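Local coordinates for protein L-asparaginase 1 (Escherichia coli, PDB 6NXC) that hydrolyses L-asparagine to L-aspartate and ammonium as a homotetramer that asparagine also activates allosterically at a second site, at residues Thr84-Trp88 / Leu326-His330. The protein carries 1 engineered substitution. Residues are numbered along the deposited sequence; the frame is centred on the assembly and turned at random.
Sequences TPEDW and LTKLH
Trp88 drives the edge of its six-membered ring against the face of His330, a T-shaped pair with ring centroids 5.4 Å apart and planes at 88°. CZ3 of Trp88 leads, 4.0 Å from CG of His330 and above the rim of the imidazole. Across one face of the same indole benzene ring lies the methyl of Thr327, whose CG2 sits 4.0 Å from the ring centroid in a CH-pi contact; a broad, flat indole can offer edge and face at once. Pro85, lacking a backbone N-H, suits the first turn of helix 85-98, and its CG lies obliquely against the imidazole, 3.6 Å from CE1 of His330. Leu326 adds a branched apolar end at the indole's edge, its CD2 4.4 Å from CH2 of Trp88.

The threonine suits its place by being two-sided. With CG2 anti to its carbonyl carbon and OG1 at chi1 60°, the methyl meets the indole while the hydroxyl bonds back to the carbonyl of Glu323 in its own helix. His330 is likewise divided: its face receives the tryptophan, and ND1 is anchored to the carbonyl oxygen of Thr228, which helps hold the ring's rotation. Cutting His330 back to an alanine is likely to leave that carbonyl without this donor and open a gap beside Trp88 and Pro85. Asp87 OD2 accepts the backbone N-H of Thr84 at 2.7 Å, bracing the start of helix 85-98. Thr117 and Ala120 of helix 114-124 also touch the indole, as does Pro239 of a second subunit.

This buried, largely apolar helix-helix packing joins the N-terminal and C-terminal domains of the two-domain asparaginase fold.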
loop_
_atom_site.group_PDB
_atom_site.type_symbol
_atom_site.label_atom_id
_atom_site.label_comp_id
_atom_site.label_asym_id
_atom_site.label_seq_id
_atom_site.Cartn_x
_atom_site.Cartn_y
_atom_site.Cartn_z
ATOM N N THR B 84 -5.810 32.628 -5.381
ATOM C CA THR B 84 -7.022 32.672 -6.181
ATOM C C THR B 84 -6.723 32.390 -7.623
ATOM O O THR B 84 -5.558 32.270 -7.989
ATOM C CB THR B 84 -7.629 34.064 -6.050
ATOM O OG1 THR B 84 -6.739 34.943 -6.744
ATOM C CG2 THR B 84 -7.805 34.548 -4.632
ATOM N N PRO B 85 -7.727 32.373 -8.507
ATOM C CA PRO B 85 -7.462 32.116 -9.934
ATOM C C PRO B 85 -6.583 33.170 -10.584
ATOM O O PRO B 85 -5.860 32.807 -11.463
ATOM C CB PRO B 85 -8.895 32.038 -10.539
ATOM C CG PRO B 85 -9.744 31.602 -9.394
ATOM C CD PRO B 85 -9.174 32.315 -8.218
ATOM N N GLU B 86 -6.585 34.429 -10.064
ATOM C CA GLU B 86 -5.692 35.496 -10.568
ATOM C C GLU B 86 -4.233 35.083 -10.358
ATOM O O GLU B 86 -3.373 35.354 -11.227
ATOM C CB GLU B 86 -5.986 36.820 -9.888
ATOM C CG GLU B 86 -7.340 37.381 -10.337
ATOM C CD GLU B 86 -8.484 37.119 -9.372
ATOM O OE1 GLU B 86 -8.583 35.974 -8.740
ATOM O OE2 GLU B 86 -9.290 38.056 -9.212
ATOM N N ASP B 87 -3.963 34.378 -9.280
ATOM C CA ASP B 87 -2.590 33.823 -9.056
ATOM C C ASP B 87 -2.191 32.789 -10.120
ATOM O O ASP B 87 -0.982 32.725 -10.456
ATOM C CB ASP B 87 -2.453 33.323 -7.616
ATOM C CG ASP B 87 -2.728 34.453 -6.614
ATOM O OD1 ASP B 87 -2.085 35.587 -6.765
ATOM O OD2 ASP B 87 -3.660 34.265 -5.778
ATOM N N TRP B 88 -3.107 31.910 -10.579
ATOM C CA TRP B 88 -2.756 30.908 -11.562
ATOM C C TRP B 88 -2.325 31.680 -12.843
ATOM O O TRP B 88 -1.352 31.324 -13.522
ATOM C CB TRP B 88 -3.988 30.026 -11.874
ATOM C CG TRP B 88 -4.561 29.278 -10.716
ATOM C CD1 TRP B 88 -3.957 28.900 -9.554
ATOM C CD2 TRP B 88 -5.941 28.889 -10.598
ATOM N NE1 TRP B 88 -4.863 28.243 -8.754
ATOM C CE2 TRP B 88 -6.085 28.270 -9.332
ATOM C CE3 TRP B 88 -7.026 28.932 -11.476
ATOM C CZ2 TRP B 88 -7.277 27.670 -8.974
ATOM C CZ3 TRP B 88 -8.229 28.398 -11.084
ATOM C CH2 TRP B 88 -8.343 27.821 -9.827
ATOM N N LEU B 326 -12.695 21.962 -11.060
ATOM C CA LEU B 326 -12.747 23.371 -10.747
ATOM C C LEU B 326 -11.933 24.130 -11.799
ATOM O O LEU B 326 -12.455 25.159 -12.326
ATOM C CB LEU B 326 -12.235 23.605 -9.316
ATOM C CG LEU B 326 -12.371 25.055 -8.919
ATOM C CD1 LEU B 326 -13.827 25.399 -8.638
ATOM C CD2 LEU B 326 -11.474 25.469 -7.788
ATOM N N THR B 327 -10.653 23.702 -12.019
ATOM C CA THR B 327 -9.767 24.490 -12.869
ATOM C C THR B 327 -10.273 24.344 -14.310
ATOM O O THR B 327 -10.160 25.270 -15.027
ATOM C CB THR B 327 -8.308 24.170 -12.597
ATOM O OG1 THR B 327 -8.173 22.781 -12.874
ATOM C CG2 THR B 327 -7.954 24.479 -11.178
ATOM N N LYS B 328 -10.790 23.172 -14.732
ATOM C CA LYS B 328 -11.270 22.936 -16.083
ATOM C C LYS B 328 -12.467 23.877 -16.351
ATOM O O LYS B 328 -12.576 24.431 -17.451
ATOM C CB LYS B 328 -11.724 21.491 -16.254
ATOM C CG LYS B 328 -11.858 21.031 -17.703
ATOM C CD LYS B 328 -12.162 19.547 -17.767
ATOM C CE LYS B 328 -12.305 19.066 -19.161
ATOM N NZ LYS B 328 -12.569 17.609 -19.190
ATOM N N LEU B 329 -13.354 24.053 -15.345
ATOM C CA LEU B 329 -14.552 24.959 -15.518
ATOM C C LEU B 329 -14.051 26.397 -15.643
ATOM O O LEU B 329 -14.521 27.080 -16.502
ATOM C CB LEU B 329 -15.479 24.819 -14.329
ATOM C CG LEU B 329 -16.288 23.537 -14.394
ATOM C CD1 LEU B 329 -16.893 23.271 -13.044
ATOM C CD2 LEU B 329 -17.354 23.705 -15.470
ATOM N N HIS B 330 -13.107 26.817 -14.800
ATOM C CA HIS B 330 -12.466 28.164 -14.865
ATOM C C HIS B 330 -11.941 28.357 -16.255
ATOM O O HIS B 330 -12.220 29.431 -16.913
ATOM C CB HIS B 330 -11.357 28.405 -13.868
ATOM C CG HIS B 330 -11.909 28.812 -12.525
ATOM N ND1 HIS B 330 -12.123 30.144 -12.210
ATOM C CD2 HIS B 330 -12.181 28.124 -11.415
ATOM C CE1 HIS B 330 -12.592 30.195 -10.988
ATOM N NE2 HIS B 330 -12.603 28.991 -10.473
#